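Local structure of oxygen-independent coproporphyrinogen III oxidase (Escherichia coli, 1OLT) at residues A[51-56]-A[132-137]. The protein carries out the anaerobic oxidative decarboxylation of two propionate groups of coproporphyrinogen III to vinyl groups, yielding protoporphyrinogen IX in heme biosynthesis with an iron-sulfur cluster and S-adenosylmethionine. Residues are numbered along the deposited sequence; the frame is centred on the assembly and turned at random.
Sequences RPLSLY and ENFQFN. With SAM (S-adenosylmethionine), chain D.
The Tyr56 hydroxyl is hydrogen-bonded to ND1 of His58, two residues on in the same strand, and also meets the ribose of S-adenosylmethionine, with OH 3.2 Å from C2'. The tyrosine ring lies nearly parallel to the adenine, whose C5 sits over the ring's centre, 3.5 Å above its plane. Tyrosine suits the place because it offers a flat apolar face for the base and a polar end for the histidine. Exchange for an alanine would probably take the aromatic face from beside the adenine and leave His58 ND1 without its hydroxyl mate.

Leu55 and Leu53 serve the other side of the strand. With CG anti to its carbonyl carbon (chi1 -59°) and CD1 anti to CA (chi2 -180°), Leu55 sends that methyl over a face of Phe134. The result is a CH-pi contact, CD1 standing 4.0 Å from the ring centroid and 20° off its normal. This alternation fits the TIM-barrel-like radical SAM core: strand 53-62 pairs in parallel with strands 105-112 and 320-324, Tyr56 faces S-adenosylmethionine, of whose binding site it is part, and the leucines meet the chain leaving helix 120-133.

Leu55 touches with its other branch too, CD2 lying 4.1 Å from CE1 of Phe134, so a forked leucine suits this broad aromatic surface. Leu53 adds its CD2 to the same ring, 4.0 Å from CD1 of Phe134, the two side chains crossing at about a right angle. Leu55 CD1 also reaches Phe136, whose CZ is 4.2 Å away. Phe134, large and apolar, suits a buried place where Val105 and Leu322 touch it.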
loop_
_atom_site.group_PDB
_atom_site.type_symbol
_atom_site.label_atom_id
_atom_site.label_comp_id
_atom_site.label_asym_id
_atom_site.label_seq_id
_atom_site.Cartn_x
_atom_site.Cartn_y
_atom_site.Cartn_z
ATOM N N ARG A 51 4.895 -16.796 14.339
ATOM C CA ARG A 51 5.107 -15.855 13.307
ATOM C C ARG A 51 5.123 -14.407 13.878
ATOM O O ARG A 51 4.369 -14.065 14.793
ATOM C CB ARG A 51 4.007 -15.993 12.282
ATOM C CG ARG A 51 4.319 -15.415 10.947
ATOM C CD ARG A 51 3.358 -15.893 9.836
ATOM N NE ARG A 51 3.816 -17.166 9.307
ATOM C CZ ARG A 51 3.467 -17.658 8.112
ATOM N NH1 ARG A 51 2.618 -17.017 7.305
ATOM N NH2 ARG A 51 3.970 -18.815 7.716
ATOM N N PRO A 52 6.067 -13.626 13.427
ATOM C CA PRO A 52 6.065 -12.223 13.787
ATOM C C PRO A 52 4.680 -11.566 13.446
ATOM O O PRO A 52 3.975 -11.983 12.527
ATOM C CB PRO A 52 7.161 -11.638 12.905
ATOM C CG PRO A 52 8.041 -12.772 12.455
ATOM C CD PRO A 52 7.219 -14.019 12.561
ATOM N N LEU A 53 4.322 -10.539 14.199
ATOM C CA LEU A 53 3.077 -9.841 14.027
ATOM C C LEU A 53 3.363 -8.441 13.528
ATOM O O LEU A 53 4.194 -7.733 14.055
ATOM C CB LEU A 53 2.303 -9.812 15.376
ATOM C CG LEU A 53 0.857 -9.317 15.384
ATOM C CD1 LEU A 53 -0.038 -10.055 14.469
ATOM C CD2 LEU A 53 0.234 -9.337 16.840
ATOM N N SER A 54 2.621 -8.055 12.516
ATOM C CA SER A 54 2.519 -6.709 11.995
ATOM C C SER A 54 1.119 -6.145 12.311
ATOM O O SER A 54 0.147 -6.869 12.261
ATOM C CB SER A 54 2.741 -6.772 10.463
ATOM O OG SER A 54 2.587 -5.443 9.920
ATOM N N LEU A 55 1.035 -4.876 12.652
ATOM C CA LEU A 55 -0.198 -4.239 13.010
ATOM C C LEU A 55 -0.495 -3.130 12.028
ATOM O O LEU A 55 0.365 -2.383 11.689
ATOM C CB LEU A 55 -0.109 -3.663 14.436
ATOM C CG LEU A 55 0.192 -4.642 15.534
ATOM C CD1 LEU A 55 0.229 -3.889 16.837
ATOM C CD2 LEU A 55 -0.778 -5.713 15.580
ATOM N N TYR A 56 -1.739 -3.042 11.589
ATOM C CA TYR A 56 -2.240 -1.927 10.777
ATOM C C TYR A 56 -3.428 -1.290 11.526
ATOM O O TYR A 56 -4.300 -2.008 11.971
ATOM C CB TYR A 56 -2.709 -2.397 9.384
ATOM C CG TYR A 56 -3.311 -1.268 8.635
ATOM C CD1 TYR A 56 -2.515 -0.317 8.029
ATOM C CD2 TYR A 56 -4.700 -1.092 8.584
ATOM C CE1 TYR A 56 -3.119 0.827 7.394
ATOM C CE2 TYR A 56 -5.287 0.009 7.914
ATOM C CZ TYR A 56 -4.494 0.948 7.341
ATOM O OH TYR A 56 -5.034 2.062 6.753
ATOM N N GLU A 132 0.796 -1.198 25.353
ATOM C CA GLU A 132 0.431 -1.913 26.555
ATOM C C GLU A 132 -0.301 -3.183 26.263
ATOM O O GLU A 132 -0.413 -3.987 27.149
ATOM C CB GLU A 132 -0.426 -1.028 27.488
ATOM C CG GLU A 132 0.464 0.057 28.082
ATOM C CD GLU A 132 -0.260 0.930 29.105
ATOM O OE1 GLU A 132 -1.523 0.932 29.115
ATOM O OE2 GLU A 132 0.475 1.633 29.833
ATOM N N ASN A 133 -0.821 -3.374 25.055
ATOM C CA ASN A 133 -1.582 -4.578 24.756
ATOM C C ASN A 133 -0.913 -5.577 23.807
ATOM O O ASN A 133 -1.377 -6.701 23.698
ATOM C CB ASN A 133 -2.964 -4.205 24.231
ATOM C CG ASN A 133 -3.855 -3.751 25.356
ATOM O OD1 ASN A 133 -4.284 -4.568 26.103
ATOM N ND2 ASN A 133 -4.067 -2.411 25.513
ATOM N N PHE A 134 0.154 -5.143 23.146
ATOM C CA PHE A 134 0.980 -6.000 22.298
ATOM C C PHE A 134 2.431 -5.796 22.705
ATOM O O PHE A 134 2.813 -4.703 23.173
ATOM C CB PHE A 134 0.833 -5.626 20.793
ATOM C CG PHE A 134 -0.565 -5.766 20.241
ATOM C CD1 PHE A 134 -1.009 -6.960 19.747
ATOM C CD2 PHE A 134 -1.425 -4.662 20.180
ATOM C CE1 PHE A 134 -2.263 -7.077 19.198
ATOM C CE2 PHE A 134 -2.672 -4.766 19.646
ATOM C CZ PHE A 134 -3.099 -5.967 19.149
ATOM N N GLN A 135 3.233 -6.818 22.511
ATOM C CA GLN A 135 4.656 -6.767 22.764
ATOM C C GLN A 135 5.446 -6.319 21.513
ATOM O O GLN A 135 5.583 -7.065 20.556
ATOM C CB GLN A 135 5.154 -8.151 23.242
ATOM C CG GLN A 135 6.503 -8.023 23.952
ATOM C CD GLN A 135 6.974 -9.287 24.680
ATOM O OE1 GLN A 135 6.153 -10.150 25.103
ATOM N NE2 GLN A 135 8.311 -9.397 24.855
ATOM N N PHE A 136 5.982 -5.104 21.562
ATOM C CA PHE A 136 6.696 -4.507 20.435
ATOM C C PHE A 136 8.156 -4.854 20.513
ATOM O O PHE A 136 8.773 -4.732 21.593
ATOM C CB PHE A 136 6.594 -2.984 20.475
ATOM C CG PHE A 136 5.362 -2.453 19.885
ATOM C CD1 PHE A 136 4.116 -2.767 20.437
ATOM C CD2 PHE A 136 5.412 -1.648 18.791
ATOM C CE1 PHE A 136 2.970 -2.270 19.905
ATOM C CE2 PHE A 136 4.236 -1.151 18.223
ATOM C CZ PHE A 136 3.021 -1.486 18.789
ATOM N N ASN A 137 8.727 -5.281 19.386
ATOM C CA ASN A 137 10.185 -5.410 19.305
ATOM C C ASN A 137 10.778 -3.980 19.443
ATOM O O ASN A 137 10.209 -2.988 18.973
ATOM C CB ASN A 137 10.673 -6.023 17.974
ATOM C CG ASN A 137 10.237 -7.455 17.778
ATOM O OD1 ASN A 137 9.852 -8.141 18.733
ATOM N ND2 ASN A 137 10.312 -7.933 16.527
HETATM N N SAM D . -5.100 2.388 -2.196
HETATM C CA SAM D . -4.510 3.527 -2.925
HETATM C C SAM D . -4.860 3.488 -4.427
HETATM O O SAM D . -5.456 4.409 -5.020
HETATM O OXT SAM D . -4.586 2.518 -5.166
HETATM C CB SAM D . -2.976 3.575 -2.695
HETATM C CG SAM D . -2.517 3.901 -1.239
HETATM S SD SAM D . -1.828 2.485 -0.318
HETATM C CE SAM D . -0.029 2.736 -0.532
HETATM C "C5'" SAM D . -1.958 2.772 1.487
HETATM C "C4'" SAM D . -3.406 2.866 1.941
HETATM O "O4'" SAM D . -3.972 1.578 1.752
HETATM C "C3'" SAM D . -3.590 3.172 3.431
HETATM O "O3'" SAM D . -3.388 4.545 3.712
HETATM C "C2'" SAM D . -4.975 2.621 3.630
HETATM O "O2'" SAM D . -5.922 3.486 3.064
HETATM C "C1'" SAM D . -4.926 1.325 2.800
HETATM N N9 SAM D . -4.465 0.184 3.572
HETATM C C8 SAM D . -3.190 -0.181 3.823
HETATM N N7 SAM D . -3.207 -1.320 4.621
HETATM C C5 SAM D . -4.452 -1.646 4.852
HETATM C C6 SAM D . -5.023 -2.656 5.575
HETATM N N6 SAM D . -4.330 -3.599 6.190
HETATM N N1 SAM D . -6.371 -2.685 5.625
HETATM C C2 SAM D . -7.124 -1.765 5.000
HETATM N N3 SAM D . -6.579 -0.754 4.309
HETATM C C4 SAM D . -5.257 -0.706 4.231
#